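Side-chain contacts in putative NADH-flavin reductase (Streptococcus pneumoniae TIGR4, PDB 4R01), which probably reduces flavins with NADH, as a putative oxidoreductase with an NAD(P)-binding Rossmann fold: residues A[125-128]-A[129-133]; A[71-74]-A[75-78]; A[113-117]-A[118-122]. One frame throughout, in Å; residues are numbered along the deposited sequence.

Contact 1. Residues A[125-128]-A[129-133]; sequences KPLA and KAQAD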
loop_
_atom_site.group_PDB
_atom_site.type_symbol
_atom_site.label_atom_id
_atom_site.label_comp_id
_atom_site.label_asym_id
_atom_site.label_seq_id
_atom_site.Cartn_x
_atom_site.Cartn_y
_atom_site.Cartn_z
ATOM N N LYS A 125 -5.875 -15.161 8.751
ATOM C CA LYS A 125 -7.052 -14.919 9.581
ATOM C C LYS A 125 -7.256 -15.890 10.756
ATOM O O LYS A 125 -7.623 -15.446 11.841
ATOM C CB LYS A 125 -8.304 -14.916 8.704
ATOM C CG LYS A 125 -8.361 -13.746 7.743
ATOM C CD LYS A 125 -9.679 -13.705 6.998
ATOM C CE LYS A 125 -9.795 -12.438 6.165
ATOM N NZ LYS A 125 -11.027 -12.438 5.332
ATOM N N PRO A 126 -7.033 -17.206 10.558
ATOM C CA PRO A 126 -7.253 -18.095 11.706
ATOM C C PRO A 126 -6.372 -17.781 12.917
ATOM O O PRO A 126 -6.885 -17.710 14.033
ATOM C CB PRO A 126 -6.924 -19.478 11.140
ATOM C CG PRO A 126 -7.228 -19.362 9.696
ATOM C CD PRO A 126 -6.782 -17.977 9.325
ATOM N N LEU A 127 -5.074 -17.589 12.704
ATOM C CA LEU A 127 -4.182 -17.242 13.807
ATOM C C LEU A 127 -4.489 -15.846 14.340
ATOM O O LEU A 127 -4.557 -15.637 15.551
ATOM C CB LEU A 127 -2.718 -17.323 13.371
ATOM C CG LEU A 127 -1.699 -16.863 14.418
ATOM C CD1 LEU A 127 -1.831 -17.683 15.698
ATOM C CD2 LEU A 127 -0.278 -16.937 13.872
ATOM N N ALA A 128 -4.677 -14.900 13.425
ATOM C CA ALA A 128 -4.944 -13.506 13.781
ATOM C C ALA A 128 -6.218 -13.365 14.603
ATOM O O ALA A 128 -6.285 -12.557 15.529
ATOM C CB ALA A 128 -5.035 -12.650 12.526
ATOM N N LYS A 129 -7.229 -14.156 14.259
ATOM C CA LYS A 129 -8.495 -14.115 14.975
ATOM C C LYS A 129 -8.338 -14.686 16.379
ATOM O O LYS A 129 -8.867 -14.136 17.344
ATOM C CB LYS A 129 -9.572 -14.885 14.212
ATOM C CG LYS A 129 -10.978 -14.488 14.594
ATOM C CD LYS A 129 -11.436 -13.323 13.739
ATOM C CE LYS A 129 -12.075 -12.241 14.586
ATOM N NZ LYS A 129 -12.524 -11.088 13.751
ATOM N N ALA A 130 -7.612 -15.796 16.485
ATOM C CA ALA A 130 -7.378 -16.426 17.777
ATOM C C ALA A 130 -6.587 -15.494 18.685
ATOM O O ALA A 130 -6.850 -15.411 19.883
ATOM C CB ALA A 130 -6.648 -17.751 17.605
ATOM N N GLN A 131 -5.627 -14.782 18.105
ATOM C CA GLN A 131 -4.807 -13.848 18.872
ATOM C C GLN A 131 -5.575 -12.584 19.218
ATOM O O GLN A 131 -5.272 -11.921 20.207
ATOM C CB GLN A 131 -3.535 -13.497 18.104
ATOM C CG GLN A 131 -2.537 -14.636 18.037
ATOM C CD GLN A 131 -1.331 -14.300 17.194
ATOM O OE1 GLN A 131 -1.461 -13.808 16.071
ATOM N NE2 GLN A 131 -0.145 -14.545 17.737
ATOM N N ALA A 132 -6.569 -12.254 18.397
ATOM C CA ALA A 132 -7.433 -11.108 18.659
ATOM C C ALA A 132 -8.451 -11.437 19.748
ATOM O O ALA A 132 -8.701 -10.624 20.640
ATOM C CB ALA A 132 -8.138 -10.666 17.383
ATOM N N ASP A 133 -9.037 -12.630 19.663
ATOM C CA ASP A 133 -9.934 -13.132 20.703
ATOM C C ASP A 133 -9.190 -13.217 22.025
ATOM O O ASP A 133 -9.745 -12.946 23.087
ATOM C CB ASP A 133 -10.493 -14.507 20.329
ATOM C CG ASP A 133 -11.426 -14.456 19.133
ATOM O OD1 ASP A 133 -11.558 -13.377 18.518
ATOM O OD2 ASP A 133 -12.024 -15.503 18.805
#

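Contact 2. Residues A[71-74]-A[75-78]; sequences PDTL and PLHS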
loop_
_atom_site.group_PDB
_atom_site.type_symbol
_atom_site.label_atom_id
_atom_site.label_comp_id
_atom_site.label_asym_id
_atom_site.label_seq_id
_atom_site.Cartn_x
_atom_site.Cartn_y
_atom_site.Cartn_z
ATOM N N PRO A 71 -3.903 -25.911 13.579
ATOM C CA PRO A 71 -4.997 -24.962 13.328
ATOM C C PRO A 71 -6.283 -25.262 14.104
ATOM O O PRO A 71 -7.042 -24.342 14.402
ATOM C CB PRO A 71 -5.235 -25.103 11.823
ATOM C CG PRO A 71 -3.914 -25.507 11.281
ATOM C CD PRO A 71 -3.301 -26.395 12.324
ATOM N N ASP A 72 -6.532 -26.529 14.417
ATOM C CA ASP A 72 -7.717 -26.879 15.195
ATOM C C ASP A 72 -7.464 -26.716 16.689
ATOM O O ASP A 72 -8.382 -26.839 17.499
ATOM C CB ASP A 72 -8.167 -28.304 14.885
ATOM C CG ASP A 72 -9.254 -28.355 13.828
ATOM O OD1 ASP A 72 -9.987 -27.356 13.674
ATOM O OD2 ASP A 72 -9.381 -29.401 13.154
ATOM N N THR A 73 -6.216 -26.442 17.053
ATOM C CA THR A 73 -5.875 -26.144 18.439
ATOM C C THR A 73 -5.698 -24.639 18.643
ATOM O O THR A 73 -5.320 -24.193 19.725
ATOM C CB THR A 73 -4.592 -26.870 18.883
ATOM O OG1 THR A 73 -3.585 -26.723 17.873
ATOM C CG2 THR A 73 -4.870 -28.352 19.104
ATOM N N LEU A 74 -5.964 -23.861 17.599
ATOM C CA LEU A 74 -5.912 -22.403 17.703
ATOM C C LEU A 74 -6.805 -21.817 18.813
ATOM O O LEU A 74 -6.424 -20.820 19.430
ATOM C CB LEU A 74 -6.276 -21.763 16.359
ATOM C CG LEU A 74 -5.216 -21.822 15.255
ATOM C CD1 LEU A 74 -5.795 -21.350 13.937
ATOM C CD2 LEU A 74 -3.996 -20.994 15.619
ATOM N N PRO A 75 -7.989 -22.415 19.075
ATOM C CA PRO A 75 -8.766 -21.884 20.204
ATOM C C PRO A 75 -8.085 -21.992 21.574
ATOM O O PRO A 75 -8.590 -21.412 22.536
ATOM C CB PRO A 75 -10.036 -22.740 20.181
ATOM C CG PRO A 75 -10.200 -23.107 18.764
ATOM C CD PRO A 75 -8.809 -23.324 18.247
ATOM N N LEU A 76 -6.970 -22.710 21.664
ATOM C CA LEU A 76 -6.272 -22.868 22.936
ATOM C C LEU A 76 -5.626 -21.566 23.402
ATOM O O LEU A 76 -5.257 -21.436 24.572
ATOM C CB LEU A 76 -5.212 -23.966 22.835
ATOM C CG LEU A 76 -5.749 -25.392 22.729
ATOM C CD1 LEU A 76 -4.604 -26.382 22.603
ATOM C CD2 LEU A 76 -6.621 -25.722 23.928
ATOM N N HIS A 77 -5.487 -20.608 22.489
ATOM C CA HIS A 77 -4.985 -19.286 22.845
ATOM C C HIS A 77 -5.900 -18.634 23.871
ATOM O O HIS A 77 -5.436 -18.053 24.853
ATOM C CB HIS A 77 -4.860 -18.391 21.609
ATOM C CG HIS A 77 -3.632 -18.650 20.792
ATOM N ND1 HIS A 77 -3.622 -19.507 19.713
ATOM C CD2 HIS A 77 -2.373 -18.166 20.899
ATOM C CE1 HIS A 77 -2.410 -19.539 19.190
ATOM N NE2 HIS A 77 -1.632 -18.735 19.892
ATOM N N SER A 78 -7.205 -18.738 23.641
ATOM C CA SER A 78 -8.185 -18.174 24.556
ATOM C C SER A 78 -8.227 -18.963 25.856
ATOM O O SER A 78 -8.271 -18.383 26.941
ATOM C CB SER A 78 -9.573 -18.144 23.913
ATOM O OG SER A 78 -9.612 -17.235 22.828
#

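Contact 3. Residues A[113-117]-A[118-122]; sequences RLLDT and PDFPE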
loop_
_atom_site.group_PDB
_atom_site.type_symbol
_atom_site.label_atom_id
_atom_site.label_comp_id
_atom_site.label_asym_id
_atom_site.label_seq_id
_atom_site.Cartn_x
_atom_site.Cartn_y
_atom_site.Cartn_z
ATOM N N ARG A 113 -9.677 -2.828 13.048
ATOM C CA ARG A 113 -8.387 -3.417 13.280
ATOM C C ARG A 113 -7.873 -4.065 12.025
ATOM O O ARG A 113 -8.633 -4.415 11.202
ATOM C CB ARG A 113 -8.479 -4.426 14.399
ATOM C CG ARG A 113 -8.784 -3.775 15.723
ATOM C CD ARG A 113 -9.072 -4.741 16.848
ATOM N NE ARG A 113 -9.882 -5.855 16.435
ATOM C CZ ARG A 113 -10.291 -6.792 17.260
ATOM N NH1 ARG A 113 -9.959 -6.745 18.519
ATOM N NH2 ARG A 113 -11.022 -7.779 16.826
ATOM N N LEU A 114 -6.579 -4.293 11.933
ATOM C CA LEU A 114 -5.903 -4.716 10.711
ATOM C C LEU A 114 -6.481 -5.994 10.199
ATOM O O LEU A 114 -6.560 -6.231 9.024
ATOM C CB LEU A 114 -4.434 -4.948 10.966
ATOM C CG LEU A 114 -3.497 -3.848 10.590
ATOM C CD1 LEU A 114 -4.016 -2.566 11.157
ATOM C CD2 LEU A 114 -2.146 -4.120 11.185
ATOM N N LEU A 115 -6.918 -6.787 11.136
ATOM C CA LEU A 115 -7.544 -8.036 10.926
ATOM C C LEU A 115 -8.779 -7.896 10.055
ATOM O O LEU A 115 -9.126 -8.773 9.307
ATOM C CB LEU A 115 -8.037 -8.413 12.285
ATOM C CG LEU A 115 -8.097 -9.802 12.805
ATOM C CD1 LEU A 115 -9.552 -10.029 12.945
ATOM C CD2 LEU A 115 -7.522 -10.739 11.796
ATOM N N ASP A 116 -9.478 -6.792 10.225
ATOM C CA ASP A 116 -10.762 -6.566 9.611
ATOM C C ASP A 116 -10.779 -5.935 8.233
ATOM O O ASP A 116 -11.808 -5.790 7.683
ATOM C CB ASP A 116 -11.603 -5.701 10.531
ATOM C CG ASP A 116 -11.820 -6.308 11.871
ATOM O OD1 ASP A 116 -12.070 -7.506 11.932
ATOM O OD2 ASP A 116 -11.761 -5.561 12.858
ATOM N N THR A 117 -9.642 -5.555 7.700
ATOM C CA THR A 117 -9.503 -4.903 6.403
ATOM C C THR A 117 -9.769 -5.886 5.265
ATOM O O THR A 117 -9.478 -7.072 5.386
ATOM C CB THR A 117 -8.106 -4.281 6.238
ATOM O OG1 THR A 117 -7.115 -5.316 6.232
ATOM C CG2 THR A 117 -7.824 -3.313 7.372
ATOM N N PRO A 118 -10.338 -5.391 4.157
ATOM C CA PRO A 118 -10.689 -6.234 3.007
ATOM C C PRO A 118 -9.501 -6.984 2.406
ATOM O O PRO A 118 -9.698 -8.043 1.811
ATOM C CB PRO A 118 -11.254 -5.227 2.000
ATOM C CG PRO A 118 -11.754 -4.107 2.835
ATOM C CD PRO A 118 -10.789 -4.000 3.975
ATOM N N ASP A 119 -8.294 -6.453 2.561
ATOM C CA ASP A 119 -7.120 -7.055 1.936
ATOM C C ASP A 119 -6.327 -7.978 2.860
ATOM O O ASP A 119 -5.330 -8.563 2.438
ATOM C CB ASP A 119 -6.193 -5.964 1.398
ATOM C CG ASP A 119 -6.450 -5.654 -0.060
ATOM O OD1 ASP A 119 -6.061 -6.474 -0.918
ATOM O OD2 ASP A 119 -7.044 -4.594 -0.348
ATOM N N PHE A 120 -6.755 -8.109 4.112
ATOM C CA PHE A 120 -6.063 -8.995 5.044
ATOM C C PHE A 120 -6.166 -10.441 4.565
ATOM O O PHE A 120 -7.267 -10.978 4.441
ATOM C CB PHE A 120 -6.627 -8.862 6.459
ATOM C CG PHE A 120 -5.732 -9.442 7.516
ATOM C CD1 PHE A 120 -5.861 -10.764 7.907
ATOM C CD2 PHE A 120 -4.750 -8.666 8.112
ATOM C CE1 PHE A 120 -5.034 -11.302 8.879
ATOM C CE2 PHE A 120 -3.917 -9.198 9.086
ATOM C CZ PHE A 120 -4.060 -10.518 9.468
ATOM N N PRO A 121 -5.013 -11.071 4.292
ATOM C CA PRO A 121 -4.927 -12.398 3.668
ATOM C C PRO A 121 -5.664 -13.482 4.444
ATOM O O PRO A 121 -5.512 -13.580 5.661
ATOM C CB PRO A 121 -3.420 -12.677 3.638
ATOM C CG PRO A 121 -2.839 -11.778 4.665
ATOM C CD PRO A 121 -3.685 -10.547 4.647
ATOM N N GLU A 122 -6.452 -14.279 3.726
ATOM C CA GLU A 122 -7.272 -15.331 4.320
ATOM C C GLU A 122 -6.478 -16.289 5.199
ATOM O O GLU A 122 -6.919 -16.647 6.289
ATOM C CB GLU A 122 -7.984 -16.124 3.221
ATOM C CG GLU A 122 -9.392 -15.644 2.909
ATOM C CD GLU A 122 -10.315 -15.718 4.112
ATOM O OE1 GLU A 122 -10.163 -16.654 4.926
ATOM O OE2 GLU A 122 -11.197 -14.842 4.241
#

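Contact 1. Residues A[125-128]-A[129-133]
The first turns of helix 125-138 in the Rossmann fold bring Leu127 and Gln131 together, one helical turn apart. The two side chains slant across each other on one side of the helix. Gln131 OE1 stands 3.5 Å from Leu127 CG. Leu127 CD1 lies 3.7 Å from Gln131 CD, so the methyl also meets the amide carbon. Leu127 has CG anti to its backbone nitrogen (chi1 175°). Gln131 CG lies beside its own backbone nitrogen (chi1 -71°) and the chain runs on extended, so the amide end crosses the leucine branch. Beneath the pair, Gln131 N donates to Leu127 O at 2.9 Å. The flanking bonds are of the same i to i+4 kind. Lys129 N reaches Lys125 O at 2.8 Å, and Ala132 N reaches Ala128 O at 2.9 Å. The small Ala132 CB rests 3.2 Å from Ala128 O. The ammonium group of Lys125 turns away from this turn and makes a salt bridge with Glu122. Leu127 also packs on His77 of helix 76-88 and on Pro71 of the second subunit. The chemistry is therefore divided: the amide meets Leu127 through van der Waals contact alone, and the backbone bonds hold the turn.

Contact 2. Residues A[71-74]-A[75-78]
Leu74 and His77 form the tight part of this contact, at the turn that leads into helix 76-88. Leu74 O takes two hydrogen bonds from the same residue. His77 ND1 donates to it over 3.1 Å, in the carbonyl plane and on a lone pair. The oxygen lies only 3° out of the imidazole plane, at the ring edge. His77 N approaches the same oxygen from above the carbonyl plane, at 3.2 Å. His77 CG, anti to the carbonyl carbon and beside the backbone nitrogen (chi1 -80°), brings the ND1 edge of the ring to Leu74 O. The ND1 bond holds the ring's rotation and implies a hydrogen on ND1; the backbone bond grips the same oxygen independently. Leu74 lies beside the histidine and points the same way, its CD2 4.2 Å from His77 CE1. Thr73 to Leu76 is a type I beta turn, closed firmly by Leu76 N to Thr73 O at 2.9 Å. Between the ends of the turn, Leu76 CD1 slants past Thr73 CB at 3.8 Å. Thr73 OG1 bonds to Thr70 O.

The loose side faces solvent. Pro75 is exposed, as are Pro71 and Asp72, which are poorly ordered.

The buried histidine ring meets Phe66 edge-to-face. Leu74 packs on Pro126 and Leu127, so the turn after strand 61-64 joins the start of helix 76-88 to helix 125-138.

Contact 3. Residues A[113-117]-A[118-122]
Phe120 folds back over Leu114 and Leu115 through a type I beta turn, Thr117 to Phe120, in the loop between strand 94-98 and helix 125-138 of the Rossmann fold. Phe120 N donates a hydrogen bond to Thr117 O at 3.2 Å, from well above the carbonyl plane, and closes the turn. Thr117 OG1 gives its proton to Leu114 O at 3.0 Å. That oxygen belongs to the short 3-10 segment 114-116, so the threonine ties this segment to the turn. The Thr117 hydroxyl reaches it from between the backbone nitrogen and the carbonyl carbon (chi1 65°).

The other contacts centre on the ring of Phe120. Leu114 O, the acceptor of the Thr117 hydroxyl, also lies 3.2 Å from Phe120 CD2, obliquely to the ring. Leu115 CA makes a CH-pi contact over one face, 4.1 Å from the ring centroid and 13° off the normal. Pro121 CD covers the opposite face, toward the rim. The buried ring also packs on Lys125 and Ala128 of helix 125-138.

Between subunits, Thr117 meets Thr117 of the third subunit, and Pro118 meets Ile106 of that subunit. Phe120 touches Glu123 of the second subunit.

On the face covered by Leu115, the leucine methyl CD2 stands 3.9 Å from Phe120 CE1.

How the contacts relate
Contact 1 lies between the other two and touches both. Its centre is about 9 Å from that of contact 2 and about 11 Å from that of contact 3. Toward contact 2, Pro126 CB meets Leu74 CD1 at 3.5 Å, and Ala130 CB rests 3.6 Å from Leu74 O, the oxygen already gripped by His77. Toward contact 3, Ala128 CB packs against Phe120 CZ at 3.9 Å. Contacts 2 and 3 do not touch, their nearest atoms being about 9 Å apart. The start of helix 125-138 thus bridges two loops, 71-74 and 113-122. All three contacts fall within the NAD(P)H-binding family region.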